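Local coordinates for oxysterol-binding protein homolog 1 (Saccharomyces cerevisiae, PDB 5H28) that carries sterols and other lipids between membranes without vesicles, and is targeted to the nucleus-vacuole junction by its ankyrin repeats, the part present here, at residues K6-D11 with K26-P31; H162-L167 with C202-E207. All coordinates share one frame; numbering follows the deposited sequence.

From the N terminus, helix 2-15 turns straight back into helix 18-28, and contact 1 (6-11 with 26-31) closes this short, almost wholly helical hairpin at the N-terminal end of the ankyrin domain. The chain then runs through helices 35-42 to 99-106 and the long helix 130-156 before contact 2 opens. That contact closes a wider loop of 34 residues, bringing helix 160-167 beside helix 199-207 of the third predicted ankyrin repeat. The two loops follow one another in series and neither nest nor cross. Contact 1 pairs consecutive helices, contact 2 helices separated in sequence by 172-175 and 189-196; their centres are 43 Å apart, on opposite sides of the chain's centre, in an elongated all-helical domain.

Contact 1: residues K6-D11 with K26-P31; sequences KLKLLD and KKQFQP
K8 reaches from helix 2-15 to the amide of Q28, the last residue of helix 18-28, passing the ring of F29 just beyond it. The lysine and the phenyl ring point past each other, K8 CD passing F29 CE1 at 3.6 Å. The K8 chain starts out straight and then kinks at its last two torsions (chi3 -60°, chi4 -65°), which turns the ammonium group away from the phenyl ring and onto the glutamine. There K8 NZ donates to Q28 OE1 over a short 2.5 Å, arriving nearly head-on to the carbonyl with a C=O...N angle of 165°. Helix 2-15, helix 18-28 and the short turn linking them form a helical hairpin at the start of the ankyrin domain, and F29, the first residue past the second helix and the centre of an inverse gamma turn, sends its ring back between the two arms. Deeper in, L9 offers its CB to F29 CZ at 4.0 Å. Helix 35-42 lies against the same two residues, with V40 touching both L9 and F29, while the K8-Q28 bond lies nearer the surface.

Contact 2: residues H162-L167 with C202-E207; sequences HLESIL and CRWLLE
W204 of helix 199-207 extends its indole ring to helix 160-167, where L163 and L167 share the CH2 corner of the benzo ring and E164 takes the NE1 edge. With CG anti to the backbone nitrogen (chi1 -168°), the six-membered ring is carried across to the other helix. The benzo corner CH2 lies 3.6 Å from L163 CB, and L163 CD1 sits over one face of the indole, displaced toward the rim. L167, one turn further along, points back toward the incoming indole and brings its CD1 to 3.4 Å from W204 CH2, at a slant to the ring. At the pyrrole edge, E164 is folded at chi2 (-69°), which swings its carboxylate round to the indole nitrogen. W204 NE1 donates to E164 OE2 over 2.9 Å, a clearly bent bond whose acceptor nevertheless lies close to the ring plane. The N-H meets OE2 nearly end-on, along its C-O bond, which leaves OE1 well back from the nitrogen; OE2 also lies 3.2 Å from W204 CZ2. The carboxylate plane stands almost perpendicular to the indole. The bond provides a partner for the one polar atom of an otherwise apolar, buried side chain. H208 stacks on W204, and F160 meets it at an inclined angle. The helix segments run nearly parallel, 16° apart, with axes 12.5 Å from each other, a wide gap bridged by the indole. Such near-parallel helices side by side are consistent with the helix stacking of ankyrin-repeat domains, here with helix 199-207 inside the third predicted repeat.

Contact 1: residues K6-D11 with K26-P31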
ATOM      1  N   LYS A   6      19.821 -14.904  17.801  1.00 13.73           N
ATOM      2  CA  LYS A   6      19.909 -14.963  16.346  1.00 13.55           C
ATOM      3  C   LYS A   6      20.452 -16.310  15.879  1.00 13.47           C
ATOM      4  O   LYS A   6      19.917 -16.915  14.951  1.00 11.76           O
ATOM      5  CB  LYS A   6      20.806 -13.835  15.829  1.00 16.28           C
ATOM      6  CG  LYS A   6      21.020 -13.847  14.326  1.00 17.83           C
ATOM      7  CD  LYS A   6      21.875 -12.666  13.892  1.00 22.87           C
ATOM      8  CE  LYS A   6      22.214 -12.732  12.416  1.00 23.06           C
ATOM      9  NZ  LYS A   6      23.073 -13.905  12.093  1.00 27.42           N
ATOM     10  N   LEU A   7      21.515 -16.776  16.527  1.00 12.16           N
ATOM     11  CA  LEU A   7      22.123 -18.055  16.176  1.00 12.22           C
ATOM     12  C   LEU A   7      21.133 -19.190  16.432  1.00 10.89           C
ATOM     13  O   LEU A   7      21.032 -20.132  15.644  1.00 11.81           O
ATOM     14  CB  LEU A   7      23.394 -18.273  17.003  1.00 13.22           C
ATOM     15  CG  LEU A   7      24.237 -19.507  16.674  1.00 15.00           C
ATOM     16  CD1 LEU A   7      24.820 -19.367  15.274  1.00 17.98           C
ATOM     17  CD2 LEU A   7      25.356 -19.656  17.701  1.00 15.83           C
ATOM     18  N   LYS A   8      20.412 -19.087  17.544  1.00  9.79           N
ATOM     19  CA  LYS A   8      19.417 -20.079  17.938  1.00 10.09           C
ATOM     20  C   LYS A   8      18.296 -20.156  16.907  1.00  9.17           C
ATOM     21  O   LYS A   8      17.884 -21.240  16.490  1.00  8.95           O
ATOM     22  CB  LYS A   8      18.826 -19.702  19.301  1.00 11.34           C
ATOM     23  CG  LYS A   8      17.734 -20.630  19.804  1.00 13.65           C
ATOM     24  CD  LYS A   8      16.979 -20.015  20.981  1.00 14.87           C
ATOM     25  CE  LYS A   8      17.888 -19.733  22.163  1.00 15.31           C
ATOM     26  NZ  LYS A   8      18.440 -20.985  22.747  1.00 17.36           N
ATOM     27  N   LEU A   9      17.801 -18.994  16.497  1.00  8.44           N
ATOM     28  CA  LEU A   9      16.720 -18.938  15.527  1.00  8.86           C
ATOM     29  C   LEU A   9      17.155 -19.465  14.166  1.00  9.01           C
ATOM     30  O   LEU A   9      16.433 -20.242  13.534  1.00  8.71           O
ATOM     31  CB  LEU A   9      16.205 -17.502  15.399  1.00  8.73           C
ATOM     32  CG  LEU A   9      15.091 -17.272  14.376  1.00  9.11           C
ATOM     33  CD1 LEU A   9      13.921 -18.187  14.688  1.00  9.61           C
ATOM     34  CD2 LEU A   9      14.653 -15.811  14.406  1.00 10.33           C
ATOM     35  N   LEU A  10      18.333 -19.046  13.711  1.00  8.18           N
ATOM     36  CA  LEU A  10      18.837 -19.502  12.424  1.00  8.34           C
ATOM     37  C   LEU A  10      19.022 -21.017  12.409  1.00  8.05           C
ATOM     38  O   LEU A  10      18.766 -21.667  11.396  1.00  8.26           O
ATOM     39  CB  LEU A  10      20.162 -18.806  12.096  1.00 10.65           C
ATOM     40  CG  LEU A  10      20.025 -17.370  11.589  1.00 11.85           C
ATOM     41  CD1 LEU A  10      21.380 -16.675  11.624  1.00 14.23           C
ATOM     42  CD2 LEU A  10      19.459 -17.379  10.179  1.00 12.45           C
ATOM     43  N   ASP A  11      19.447 -21.582  13.536  1.00  8.21           N
ATOM     44  CA  ASP A  11      19.666 -23.022  13.624  1.00  9.19           C
ATOM     45  C   ASP A  11      18.353 -23.769  13.431  1.00  9.16           C
ATOM     46  O   ASP A  11      18.289 -24.758  12.696  1.00 10.45           O
ATOM     47  CB  ASP A  11      20.284 -23.374  14.983  1.00 10.18           C
ATOM     48  CG  ASP A  11      20.810 -24.799  15.036  1.00 13.64           C
ATOM     49  OD1 ASP A  11      21.615 -25.178  14.159  1.00 17.28           O
ATOM     50  OD2 ASP A  11      20.426 -25.541  15.960  1.00 14.19           O
ATOM     51  N   LYS A  26       7.971 -20.707  21.608  1.00 14.09           N
ATOM     52  CA  LYS A  26       7.074 -20.794  22.750  1.00 16.86           C
ATOM     53  C   LYS A  26       7.800 -20.982  24.082  1.00 17.13           C
ATOM     54  O   LYS A  26       7.365 -20.454  25.103  1.00 19.27           O
ATOM     55  CB  LYS A  26       6.081 -21.940  22.516  1.00 19.02           C
ATOM     56  CG  LYS A  26       4.920 -22.004  23.495  1.00 23.66           C
ATOM     57  CD  LYS A  26       3.887 -23.031  23.030  1.00 25.70           C
ATOM     58  CE  LYS A  26       2.695 -23.105  23.974  1.00 27.92           C
ATOM     59  NZ  LYS A  26       1.669 -24.079  23.497  1.00 30.69           N
ATOM     60  N   LYS A  27       8.908 -21.717  24.075  1.00 17.32           N
ATOM     61  CA  LYS A  27       9.647 -21.975  25.312  1.00 18.78           C
ATOM     62  C   LYS A  27      10.931 -21.180  25.535  1.00 18.18           C
ATOM     63  O   LYS A  27      11.296 -20.897  26.678  1.00 19.71           O
ATOM     64  CB  LYS A  27       9.974 -23.471  25.421  1.00 21.21           C
ATOM     65  CG  LYS A  27       8.754 -24.370  25.438  1.00 23.82           C
ATOM     66  CD  LYS A  27       8.680 -25.230  24.193  1.00 27.03           C
ATOM     67  CE  LYS A  27       7.312 -25.862  24.054  1.00 28.08           C
ATOM     68  NZ  LYS A  27       6.261 -24.815  23.979  1.00 30.84           N
ATOM     69  N   GLN A  28      11.622 -20.811  24.461  1.00 17.49           N
ATOM     70  CA  GLN A  28      12.877 -20.087  24.616  1.00 17.76           C
ATOM     71  C   GLN A  28      12.858 -18.602  24.279  1.00 17.91           C
ATOM     72  O   GLN A  28      13.698 -17.846  24.768  1.00 18.72           O
ATOM     73  CB  GLN A  28      13.974 -20.804  23.827  1.00 18.72           C
ATOM     74  CG  GLN A  28      14.343 -22.150  24.440  1.00 21.21           C
ATOM     75  CD  GLN A  28      15.363 -22.909  23.624  1.00 21.61           C
ATOM     76  OE1 GLN A  28      16.330 -22.334  23.131  1.00 21.66           O
ATOM     77  NE2 GLN A  28      15.159 -24.216  23.488  1.00 22.10           N
ATOM     78  N   PHE A  29      11.912 -18.171  23.454  1.00 17.60           N
ATOM     79  CA  PHE A  29      11.826 -16.752  23.125  1.00 18.89           C
ATOM     80  C   PHE A  29      10.839 -16.071  24.063  1.00 20.07           C
ATOM     81  O   PHE A  29       9.781 -15.600  23.654  1.00 21.20           O
ATOM     82  CB  PHE A  29      11.417 -16.557  21.663  1.00 17.30           C
ATOM     83  CG  PHE A  29      12.573 -16.627  20.708  1.00 16.98           C
ATOM     84  CD1 PHE A  29      13.290 -17.808  20.548  1.00 17.67           C
ATOM     85  CD2 PHE A  29      12.977 -15.498  20.006  1.00 18.09           C
ATOM     86  CE1 PHE A  29      14.396 -17.861  19.702  1.00 18.40           C
ATOM     87  CE2 PHE A  29      14.079 -15.543  19.160  1.00 19.24           C
ATOM     88  CZ  PHE A  29      14.789 -16.726  19.008  1.00 17.86           C
ATOM     89  N   GLN A  30      11.216 -16.041  25.336  1.00 22.66           N
ATOM     90  CA  GLN A  30      10.413 -15.443  26.391  1.00 24.63           C
ATOM     91  C   GLN A  30      11.376 -14.690  27.311  1.00 24.54           C
ATOM     92  O   GLN A  30      12.553 -15.034  27.392  1.00 24.61           O
ATOM     93  CB  GLN A  30       9.696 -16.533  27.192  1.00 26.27           C
ATOM     94  CG  GLN A  30       8.891 -17.514  26.347  1.00 29.03           C
ATOM     95  CD  GLN A  30       7.741 -16.854  25.618  1.00 30.21           C
ATOM     96  OE1 GLN A  30       6.940 -16.140  26.221  1.00 32.12           O
ATOM     97  NE2 GLN A  30       7.648 -17.094  24.314  1.00 31.31           N
ATOM     98  N   PRO A  31      10.894 -13.655  28.022  1.00 24.05           N
ATOM     99  CA  PRO A  31       9.519 -13.147  28.009  1.00 24.22           C
ATOM    100  C   PRO A  31       9.244 -12.247  26.810  1.00 23.50           C
ATOM    101  O   PRO A  31      10.150 -11.928  26.041  1.00 24.45           O
ATOM    102  CB  PRO A  31       9.429 -12.392  29.329  1.00 23.86           C
ATOM    103  CG  PRO A  31      10.791 -11.791  29.430  1.00 23.50           C
ATOM    104  CD  PRO A  31      11.696 -12.944  29.035  1.00 24.44           C
TER

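Contact 2: residues H162-L167 with C202-E207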
ATOM      1  N   HIS A 162     -15.442   1.613   1.766  1.00 11.59           N
ATOM      2  CA  HIS A 162     -14.528   0.926   0.859  1.00  9.62           C
ATOM      3  C   HIS A 162     -13.419   1.880   0.409  1.00  9.18           C
ATOM      4  O   HIS A 162     -12.250   1.501   0.365  1.00  9.74           O
ATOM      5  CB  HIS A 162     -15.298   0.397  -0.352  1.00  9.82           C
ATOM      6  CG  HIS A 162     -14.533  -0.587  -1.182  1.00  8.75           C
ATOM      7  ND1 HIS A 162     -15.078  -1.202  -2.290  1.00  8.15           N
ATOM      8  CD2 HIS A 162     -13.265  -1.054  -1.080  1.00  7.78           C
ATOM      9  CE1 HIS A 162     -14.178  -2.001  -2.834  1.00  8.35           C
ATOM     10  NE2 HIS A 162     -13.071  -1.930  -2.120  1.00  8.80           N
ATOM     11  N   LEU A 163     -13.784   3.118   0.080  1.00  9.21           N
ATOM     12  CA  LEU A 163     -12.795   4.107  -0.347  1.00  7.51           C
ATOM     13  C   LEU A 163     -11.745   4.343   0.734  1.00  8.52           C
ATOM     14  O   LEU A 163     -10.566   4.499   0.432  1.00  9.77           O
ATOM     15  CB  LEU A 163     -13.475   5.435  -0.689  1.00  9.65           C
ATOM     16  CG  LEU A 163     -14.255   5.480  -2.003  1.00 10.55           C
ATOM     17  CD1 LEU A 163     -15.090   6.751  -2.057  1.00 10.62           C
ATOM     18  CD2 LEU A 163     -13.289   5.425  -3.173  1.00  9.53           C
ATOM     19  N   GLU A 164     -12.183   4.370   1.990  1.00  9.79           N
ATOM     20  CA  GLU A 164     -11.267   4.574   3.107  1.00 11.38           C
ATOM     21  C   GLU A 164     -10.225   3.457   3.143  1.00 10.68           C
ATOM     22  O   GLU A 164      -9.035   3.711   3.321  1.00 11.85           O
ATOM     23  CB  GLU A 164     -12.033   4.592   4.431  1.00 12.48           C
ATOM     24  CG  GLU A 164     -12.878   5.834   4.690  1.00 19.61           C
ATOM     25  CD  GLU A 164     -12.043   7.079   4.935  1.00 22.34           C
ATOM     26  OE1 GLU A 164     -10.991   6.974   5.599  1.00 27.19           O
ATOM     27  OE2 GLU A 164     -12.447   8.169   4.477  1.00 26.97           O
ATOM     28  N   SER A 165     -10.679   2.220   2.970  1.00 10.19           N
ATOM     29  CA  SER A 165      -9.781   1.068   2.984  1.00 10.30           C
ATOM     30  C   SER A 165      -8.797   1.085   1.813  1.00 10.47           C
ATOM     31  O   SER A 165      -7.640   0.683   1.954  1.00 11.57           O
ATOM     32  CB  SER A 165     -10.586  -0.234   2.955  1.00 10.37           C
ATOM     33  OG  SER A 165     -11.228  -0.471   4.199  1.00 15.20           O
ATOM     34  N   ILE A 166      -9.253   1.552   0.657  1.00 10.25           N
ATOM     35  CA  ILE A 166      -8.397   1.603  -0.520  1.00  9.78           C
ATOM     36  C   ILE A 166      -7.289   2.639  -0.394  1.00 10.09           C
ATOM     37  O   ILE A 166      -6.122   2.338  -0.636  1.00 10.39           O
ATOM     38  CB  ILE A 166      -9.214   1.909  -1.791  1.00  8.86           C
ATOM     39  CG1 ILE A 166     -10.202   0.773  -2.054  1.00  9.47           C
ATOM     40  CG2 ILE A 166      -8.284   2.086  -2.990  1.00  9.80           C
ATOM     41  CD1 ILE A 166     -11.236   1.112  -3.099  1.00  8.69           C
ATOM     42  N   LEU A 167      -7.645   3.858  -0.007  1.00 11.06           N
ATOM     43  CA  LEU A 167      -6.643   4.908   0.104  1.00 11.97           C
ATOM     44  C   LEU A 167      -5.747   4.822   1.334  1.00 11.86           C
ATOM     45  O   LEU A 167      -4.683   5.441   1.364  1.00 14.11           O
ATOM     46  CB  LEU A 167      -7.312   6.286   0.023  1.00 13.34           C
ATOM     47  CG  LEU A 167      -8.028   6.555  -1.309  1.00 14.82           C
ATOM     48  CD1 LEU A 167      -8.432   8.012  -1.396  1.00 16.30           C
ATOM     49  CD2 LEU A 167      -7.110   6.207  -2.471  1.00 16.26           C
ATOM     50  N   CYS A 202     -16.558  15.400  -3.898  1.00  6.90           N
ATOM     51  CA  CYS A 202     -15.461  16.272  -4.310  1.00  7.41           C
ATOM     52  C   CYS A 202     -14.642  16.677  -3.085  1.00  8.29           C
ATOM     53  O   CYS A 202     -13.414  16.620  -3.113  1.00  8.93           O
ATOM     54  CB  CYS A 202     -15.989  17.522  -5.020  1.00  6.52           C
ATOM     55  SG  CYS A 202     -16.600  17.232  -6.698  1.00  8.51           S
ATOM     56  N   ARG A 203     -15.322  17.078  -2.010  1.00  9.60           N
ATOM     57  CA  ARG A 203     -14.639  17.479  -0.782  1.00  9.71           C
ATOM     58  C   ARG A 203     -13.810  16.323  -0.232  1.00  9.70           C
ATOM     59  O   ARG A 203     -12.669  16.515   0.190  1.00  9.58           O
ATOM     60  CB  ARG A 203     -15.652  17.928   0.277  1.00 10.62           C
ATOM     61  CG  ARG A 203     -16.376  19.225  -0.039  1.00 11.70           C
ATOM     62  CD  ARG A 203     -17.420  19.531   1.032  1.00 13.38           C
ATOM     63  NE  ARG A 203     -18.229  20.702   0.701  1.00 15.13           N
ATOM     64  CZ  ARG A 203     -17.793  21.956   0.741  1.00 15.05           C
ATOM     65  NH1 ARG A 203     -16.545  22.217   1.107  1.00 16.14           N
ATOM     66  NH2 ARG A 203     -18.600  22.951   0.402  1.00 16.29           N
ATOM     67  N   TRP A 204     -14.381  15.122  -0.244  1.00  8.83           N
ATOM     68  CA  TRP A 204     -13.687  13.939   0.258  1.00  9.45           C
ATOM     69  C   TRP A 204     -12.427  13.675  -0.562  1.00 10.04           C
ATOM     70  O   TRP A 204     -11.360  13.401  -0.019  1.00  9.64           O
ATOM     71  CB  TRP A 204     -14.605  12.713   0.186  1.00 10.33           C
ATOM     72  CG  TRP A 204     -14.078  11.515   0.932  1.00 12.35           C
ATOM     73  CD1 TRP A 204     -14.344  11.172   2.230  1.00 13.43           C
ATOM     74  CD2 TRP A 204     -13.185  10.513   0.429  1.00 11.51           C
ATOM     75  NE1 TRP A 204     -13.675  10.018   2.562  1.00 14.06           N
ATOM     76  CE2 TRP A 204     -12.955   9.592   1.477  1.00 12.17           C
ATOM     77  CE3 TRP A 204     -12.555  10.303  -0.805  1.00 11.64           C
ATOM     78  CZ2 TRP A 204     -12.119   8.478   1.328  1.00 10.77           C
ATOM     79  CZ3 TRP A 204     -11.724   9.195  -0.952  1.00 12.27           C
ATOM     80  CH2 TRP A 204     -11.515   8.297   0.110  1.00 11.86           C
ATOM     81  N   LEU A 205     -12.553  13.762  -1.882  1.00  9.12           N
ATOM     82  CA  LEU A 205     -11.415  13.524  -2.757  1.00  8.59           C
ATOM     83  C   LEU A 205     -10.310  14.548  -2.527  1.00  8.76           C
ATOM     84  O   LEU A 205      -9.133  14.190  -2.452  1.00  9.11           O
ATOM     85  CB  LEU A 205     -11.874  13.541  -4.217  1.00  7.29           C
ATOM     86  CG  LEU A 205     -12.776  12.367  -4.617  1.00  6.87           C
ATOM     87  CD1 LEU A 205     -13.395  12.644  -5.972  1.00  8.17           C
ATOM     88  CD2 LEU A 205     -11.970  11.068  -4.631  1.00  9.53           C
ATOM     89  N   LEU A 206     -10.686  15.817  -2.398  1.00  9.18           N
ATOM     90  CA  LEU A 206      -9.712  16.876  -2.167  1.00 11.43           C
ATOM     91  C   LEU A 206      -8.967  16.649  -0.859  1.00 12.37           C
ATOM     92  O   LEU A 206      -7.756  16.854  -0.788  1.00 13.12           O
ATOM     93  CB  LEU A 206     -10.405  18.243  -2.133  1.00 10.90           C
ATOM     94  CG  LEU A 206     -10.714  18.929  -3.469  1.00 13.11           C
ATOM     95  CD1 LEU A 206      -9.423  19.377  -4.123  1.00 13.80           C
ATOM     96  CD2 LEU A 206     -11.468  17.999  -4.379  1.00 19.03           C
ATOM     97  N   GLU A 207      -9.681  16.215   0.174  1.00 12.56           N
ATOM     98  CA  GLU A 207      -9.039  15.981   1.461  1.00 15.12           C
ATOM     99  C   GLU A 207      -8.144  14.746   1.441  1.00 14.41           C
ATOM    100  O   GLU A 207      -7.316  14.559   2.333  1.00 15.76           O
ATOM    101  CB  GLU A 207     -10.085  15.862   2.580  1.00 19.79           C
ATOM    102  CG  GLU A 207     -11.088  14.738   2.416  1.00 26.36           C
ATOM    103  CD  GLU A 207     -12.033  14.627   3.601  1.00 30.50           C
ATOM    104  OE1 GLU A 207     -11.559  14.307   4.711  1.00 32.74           O
ATOM    105  OE2 GLU A 207     -13.248  14.864   3.420  1.00 33.43           O
TER